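Local coordinates for Alpha/beta hydrolase fold protein (Marinomonas mediterranea, PDB 6CXT) that carries a phosphopantetheine-tethered pyrrole thioester on its carrier-protein domain during thiotemplated pyrrole biosynthesis, while the rest of the protein is probably a hydrolase, at residues H7-D12 and V39-H44; L21-P26 and N65-A70. One frame throughout, in Å; residues are numbered along the deposited sequence.

Contact 1 (H7-D12 and V39-H44); sequences HFINND and VLLLAH
F8 and H44 illustrate how two helices can be joined by large side chains where the axes of segments 7-12 and 39-44 come within 11.2 Å: each lies over the other's ring, and the two side chains run past each other in opposite directions. The F8 side chain begins at CB, which sits over the imidazole face, 3.6 Å from H44 NE2. With CG set anti to the backbone N (chi1 176°), the phenyl ring is carried across the gap into an offset stack with H44, centroids 3.9 Å apart and planes 25° from parallel. CG lies over the imidazole near NE2, CD2 faces H44 CG, and CE1 and CZ both face H44 CB. That CB lies over the phenyl face, 3.6 Å from its centroid, in a CH-pi contact. CZ also approaches L40 O at 3.6 Å, obliquely to the ring. CE2 nears the L41 backbone and comes within 4.0 Å of L41 CD1, a methyl that I9 CG1 touches more loosely. Between the two segments the contact therefore rests on dispersion and ring stacking. The stack and CH-pi contacts together probably restrict turning of the rings, without engaging the imidazole nitrogens in any bond between the segments.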
loop_
_atom_site.group_PDB
_atom_site.type_symbol
_atom_site.label_atom_id
_atom_site.label_comp_id
_atom_site.label_asym_id
_atom_site.label_seq_id
_atom_site.Cartn_x
_atom_site.Cartn_y
_atom_site.Cartn_z
ATOM N N HIS A 7 -1.638 -35.028 23.224
ATOM C CA HIS A 7 -2.685 -34.043 23.368
ATOM C C HIS A 7 -2.240 -32.910 22.445
ATOM O O HIS A 7 -2.988 -32.374 21.677
ATOM C CB HIS A 7 -2.695 -33.572 24.800
ATOM C CG HIS A 7 -3.683 -32.482 25.075
ATOM N ND1 HIS A 7 -3.332 -31.293 25.670
ATOM C CD2 HIS A 7 -5.010 -32.413 24.856
ATOM C CE1 HIS A 7 -4.400 -30.533 25.801
ATOM N NE2 HIS A 7 -5.436 -31.196 25.326
ATOM N N PHE A 8 -0.974 -32.619 22.566
ATOM C CA PHE A 8 -0.268 -31.602 21.775
ATOM C C PHE A 8 -0.514 -31.731 20.259
ATOM O O PHE A 8 -0.894 -30.737 19.601
ATOM C CB PHE A 8 1.225 -31.556 22.096
ATOM C CG PHE A 8 1.988 -30.582 21.227
ATOM C CD1 PHE A 8 1.954 -29.185 21.486
ATOM C CD2 PHE A 8 2.713 -31.036 20.107
ATOM C CE1 PHE A 8 2.654 -28.288 20.670
ATOM C CE2 PHE A 8 3.390 -30.128 19.276
ATOM C CZ PHE A 8 3.356 -28.759 19.559
ATOM N N ILE A 9 -0.347 -32.939 19.695
ATOM C CA ILE A 9 -0.445 -33.127 18.259
ATOM C C ILE A 9 -1.865 -32.871 17.828
ATOM O O ILE A 9 -2.106 -32.304 16.756
ATOM C CB ILE A 9 0.035 -34.540 17.770
ATOM C CG1 ILE A 9 1.548 -34.638 17.875
ATOM C CG2 ILE A 9 -0.516 -34.882 16.376
ATOM C CD1 ILE A 9 2.088 -36.081 17.936
ATOM N N ASN A 10 -2.803 -33.310 18.661
ATOM C CA ASN A 10 -4.203 -33.152 18.367
ATOM C C ASN A 10 -4.601 -31.665 18.408
ATOM O O ASN A 10 -5.334 -31.200 17.550
ATOM C CB ASN A 10 -5.017 -33.914 19.416
ATOM C CG ASN A 10 -6.137 -34.697 18.808
ATOM O OD1 ASN A 10 -7.297 -34.281 18.836
ATOM N ND2 ASN A 10 -5.805 -35.839 18.246
ATOM N N ASN A 11 -4.110 -30.948 19.408
ATOM C CA ASN A 11 -4.582 -29.579 19.647
ATOM C C ASN A 11 -3.849 -28.551 18.801
ATOM O O ASN A 11 -4.485 -27.892 17.994
ATOM C CB ASN A 11 -4.564 -29.233 21.133
ATOM C CG ASN A 11 -5.690 -29.933 21.888
ATOM O OD1 ASN A 11 -6.784 -30.162 21.359
ATOM N ND2 ASN A 11 -5.418 -30.289 23.120
ATOM N N ASP A 12 -2.521 -28.496 18.967
ATOM C CA ASP A 12 -1.633 -27.623 18.222
ATOM C C ASP A 12 -1.459 -28.004 16.747
ATOM O O ASP A 12 -1.556 -27.121 15.894
ATOM C CB ASP A 12 -0.283 -27.486 18.918
ATOM C CG ASP A 12 -0.363 -26.654 20.215
ATOM O OD1 ASP A 12 -1.410 -26.727 20.893
ATOM O OD2 ASP A 12 0.630 -25.963 20.557
ATOM N N VAL A 39 8.726 -28.223 13.175
ATOM C CA VAL A 39 9.299 -27.123 13.942
ATOM C C VAL A 39 8.531 -26.944 15.253
ATOM O O VAL A 39 9.138 -26.749 16.301
ATOM C CB VAL A 39 9.355 -25.792 13.102
ATOM C CG1 VAL A 39 9.983 -24.655 13.943
ATOM C CG2 VAL A 39 10.231 -26.033 11.874
ATOM N N LEU A 40 7.217 -26.980 15.175
ATOM C CA LEU A 40 6.393 -26.736 16.370
ATOM C C LEU A 40 6.588 -27.940 17.364
ATOM O O LEU A 40 6.705 -27.769 18.591
ATOM C CB LEU A 40 4.911 -26.601 15.968
ATOM C CG LEU A 40 4.604 -25.367 15.040
ATOM C CD1 LEU A 40 3.123 -25.287 14.766
ATOM C CD2 LEU A 40 5.116 -24.093 15.672
ATOM N N LEU A 41 6.599 -29.147 16.798
ATOM C CA LEU A 41 6.787 -30.357 17.626
ATOM C C LEU A 41 8.161 -30.286 18.322
ATOM O O LEU A 41 8.250 -30.450 19.541
ATOM C CB LEU A 41 6.684 -31.602 16.740
ATOM C CG LEU A 41 6.852 -32.973 17.480
ATOM C CD1 LEU A 41 5.739 -33.210 18.504
ATOM C CD2 LEU A 41 6.853 -34.089 16.443
ATOM N N LEU A 42 9.226 -30.008 17.566
ATOM C CA LEU A 42 10.537 -29.929 18.171
ATOM C C LEU A 42 10.604 -28.879 19.254
ATOM O O LEU A 42 11.327 -29.079 20.228
ATOM C CB LEU A 42 11.684 -29.722 17.165
ATOM C CG LEU A 42 11.907 -30.818 16.121
ATOM C CD1 LEU A 42 13.097 -30.492 15.232
ATOM C CD2 LEU A 42 12.091 -32.186 16.793
ATOM N N ALA A 43 9.874 -27.766 19.101
ATOM C CA ALA A 43 9.906 -26.699 20.135
ATOM C C ALA A 43 9.182 -27.186 21.388
ATOM O O ALA A 43 9.677 -27.011 22.503
ATOM C CB ALA A 43 9.274 -25.384 19.610
ATOM N N HIS A 44 8.024 -27.818 21.187
ATOM C CA HIS A 44 7.247 -28.410 22.284
ATOM C C HIS A 44 8.100 -29.406 23.071
ATOM O O HIS A 44 8.146 -29.346 24.295
ATOM C CB HIS A 44 6.016 -29.101 21.732
ATOM C CG HIS A 44 5.325 -29.987 22.723
ATOM N ND1 HIS A 44 5.682 -31.307 22.920
ATOM C CD2 HIS A 44 4.306 -29.741 23.581
ATOM C CE1 HIS A 44 4.903 -31.839 23.847
ATOM N NE2 HIS A 44 4.054 -30.912 24.257
#

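Contact 2 (L21-P26 and N65-A70); sequences LDQNTP and NVATLA
One water ties the turn D22-T25 to V66 at the start of helix 66-75, gripped by three backbone groups. It donates to D22 O and T25 O, both at 2.8 Å, and accepts from V66 N at 2.9 Å, so an amide of the helix's first turn reaches two loop carbonyls through it. The next amide needs no mediator: A67 N donates to Q23 O over 3.3 Å, meeting a lone pair in the carbonyl plane at a C=O...N angle of 132°. This carbonyl thus faces the amino end of the helix, where the local field would probably polarise it further; N65 OD1, another acceptor, lies close to Q23 O but makes no bond to it.

N65 is wedged between the turn and the helix. Its CB packs against T25 O at 3.2 Å, while a chi1 of 54° places CG between the backbone N and the carbonyl carbon and brings the amide oxygen over the opening turn. There OD1 accepts from T68 N at 2.7 Å, nearly in line with its C=O bond. The other branch, ND2, turns to a second water, which in turn donates to N24 O, so both ends of the amide are engaged and its rotation is probably fixed.

The loop has its own internal bonds. D22 OD1 accepts from N24 N at 2.7 Å, closing an Asx turn within the type I beta turn, and D22 N donates to T25 OG1. Apolar packing is modest: V66 CB lies 3.9 Å from Q23 CA, and V66 and L21 both reach I9 of helix 7-13. The whole is a classic asparagine N-cap, here extended outward by a neighbouring turn that adds a carbonyl and a water to the helix start, at the surface of a helical phosphopantetheine carrier domain.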
loop_
_atom_site.group_PDB
_atom_site.type_symbol
_atom_site.label_atom_id
_atom_site.label_comp_id
_atom_site.label_asym_id
_atom_site.label_seq_id
_atom_site.Cartn_x
_atom_site.Cartn_y
_atom_site.Cartn_z
ATOM N N LEU A 21 -6.900 -40.155 16.859
ATOM C CA LEU A 21 -5.439 -40.164 16.946
ATOM C C LEU A 21 -4.985 -40.914 18.169
ATOM O O LEU A 21 -5.528 -40.717 19.247
ATOM C CB LEU A 21 -4.827 -38.753 16.983
ATOM C CG LEU A 21 -3.306 -38.708 17.204
ATOM C CD1 LEU A 21 -2.582 -38.745 15.881
ATOM C CD2 LEU A 21 -2.858 -37.496 18.028
ATOM N N ASP A 22 -3.967 -41.750 17.986
ATOM C CA ASP A 22 -3.420 -42.525 19.076
ATOM C C ASP A 22 -1.927 -42.747 18.866
ATOM O O ASP A 22 -1.343 -42.240 17.883
ATOM C CB ASP A 22 -4.219 -43.857 19.275
ATOM C CG ASP A 22 -4.136 -44.803 18.077
ATOM O OD1 ASP A 22 -3.098 -44.874 17.380
ATOM O OD2 ASP A 22 -5.130 -45.499 17.820
ATOM N N GLN A 23 -1.330 -43.546 19.760
ATOM C CA GLN A 23 0.098 -43.803 19.754
ATOM C C GLN A 23 0.558 -44.608 18.508
ATOM O O GLN A 23 1.769 -44.690 18.252
ATOM C CB GLN A 23 0.532 -44.482 21.076
ATOM C CG GLN A 23 0.193 -45.974 21.186
ATOM C CD GLN A 23 -1.272 -46.309 21.521
ATOM O OE1 GLN A 23 -2.198 -45.499 21.371
ATOM N NE2 GLN A 23 -1.482 -47.537 21.976
ATOM N N ASN A 24 -0.397 -45.135 17.731
ATOM C CA ASN A 24 -0.099 -45.898 16.469
ATOM C C ASN A 24 -0.332 -45.175 15.152
ATOM O O ASN A 24 -0.002 -45.708 14.079
ATOM C CB ASN A 24 -0.917 -47.191 16.416
ATOM C CG ASN A 24 -0.497 -48.154 17.501
ATOM O OD1 ASN A 24 0.712 -48.382 17.713
ATOM N ND2 ASN A 24 -1.471 -48.643 18.259
ATOM N N THR A 25 -0.943 -44.000 15.214
ATOM C CA THR A 25 -1.204 -43.238 13.981
ATOM C C THR A 25 0.130 -42.954 13.255
ATOM O O THR A 25 1.087 -42.479 13.879
ATOM C CB THR A 25 -1.983 -41.959 14.316
ATOM O OG1 THR A 25 -3.130 -42.329 15.125
ATOM C CG2 THR A 25 -2.432 -41.238 13.019
ATOM N N PRO A 26 0.219 -43.348 11.967
ATOM C CA PRO A 26 1.456 -43.112 11.241
ATOM C C PRO A 26 1.582 -41.609 10.862
ATOM O O PRO A 26 0.929 -41.152 9.907
ATOM C CB PRO A 26 1.344 -44.029 10.016
ATOM C CG PRO A 26 -0.109 -44.329 9.859
ATOM C CD PRO A 26 -0.800 -44.059 11.162
ATOM N N ASN A 65 5.571 -42.760 14.695
ATOM C CA ASN A 65 4.323 -42.562 15.415
ATOM C C ASN A 65 4.684 -42.028 16.781
ATOM O O ASN A 65 5.886 -41.845 17.085
ATOM C CB ASN A 65 3.499 -43.874 15.511
ATOM C CG ASN A 65 4.316 -45.033 16.119
ATOM O OD1 ASN A 65 4.992 -44.859 17.146
ATOM N ND2 ASN A 65 4.287 -46.208 15.447
ATOM N N VAL A 66 3.647 -41.757 17.589
ATOM C CA VAL A 66 3.845 -41.194 18.937
ATOM C C VAL A 66 4.681 -42.146 19.850
ATOM O O VAL A 66 5.575 -41.713 20.606
ATOM C CB VAL A 66 2.485 -40.762 19.561
ATOM C CG1 VAL A 66 2.616 -40.405 21.035
ATOM C CG2 VAL A 66 1.913 -39.535 18.809
ATOM N N ALA A 67 4.405 -43.450 19.721
ATOM C CA ALA A 67 5.111 -44.461 20.521
ATOM C C ALA A 67 6.614 -44.405 20.249
ATOM O O ALA A 67 7.411 -44.284 21.202
ATOM C CB ALA A 67 4.517 -45.849 20.222
ATOM N N THR A 68 6.998 -44.412 18.958
ATOM C CA THR A 68 8.412 -44.424 18.579
ATOM C C THR A 68 9.076 -43.093 18.959
ATOM O O THR A 68 10.247 -43.059 19.410
ATOM C CB THR A 68 8.645 -44.744 17.072
ATOM O OG1 THR A 68 8.031 -43.751 16.232
ATOM C CG2 THR A 68 8.056 -46.143 16.692
ATOM N N LEU A 69 8.319 -42.001 18.771
ATOM C CA LEU A 69 8.822 -40.660 19.146
ATOM C C LEU A 69 9.021 -40.574 20.657
ATOM O O LEU A 69 10.116 -40.178 21.118
ATOM C CB LEU A 69 7.860 -39.567 18.665
ATOM C CG LEU A 69 8.242 -38.135 19.100
ATOM C CD1 LEU A 69 9.680 -37.759 18.745
ATOM C CD2 LEU A 69 7.217 -37.180 18.521
ATOM N N ALA A 70 7.973 -40.962 21.415
ATOM C CA ALA A 70 8.124 -41.104 22.889
ATOM C C ALA A 70 9.403 -41.927 23.230
ATOM O O ALA A 70 10.234 -41.471 24.058
ATOM C CB ALA A 70 6.852 -41.667 23.526
HETATM O O HOH W 1 0.944 -41.557 16.466
HETATM O O HOH W 2 2.552 -46.370 13.098
#

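Within one small helical domain, the two contacts apply different chemistry. Contact 1 is partly buried and joins two helices through aromatic and aliphatic side chains; contact 2 lies at the surface and fastens an irregular loop to a helix start through backbone groups and water. They lie on opposite sides of the chain's centre, yet they touch directly, N10 on L21 and L41 on L69, so helices 7-13, 35-49 and 66-75 are in contact through apolar side chains such as I9, L41 and L69. Contact 1 also has neighbours beyond the domain, since D12 and L40 pack against the Butyryl-CoA dehydrogenase chain, whereas no other protein chain of the assembly touches contact 2.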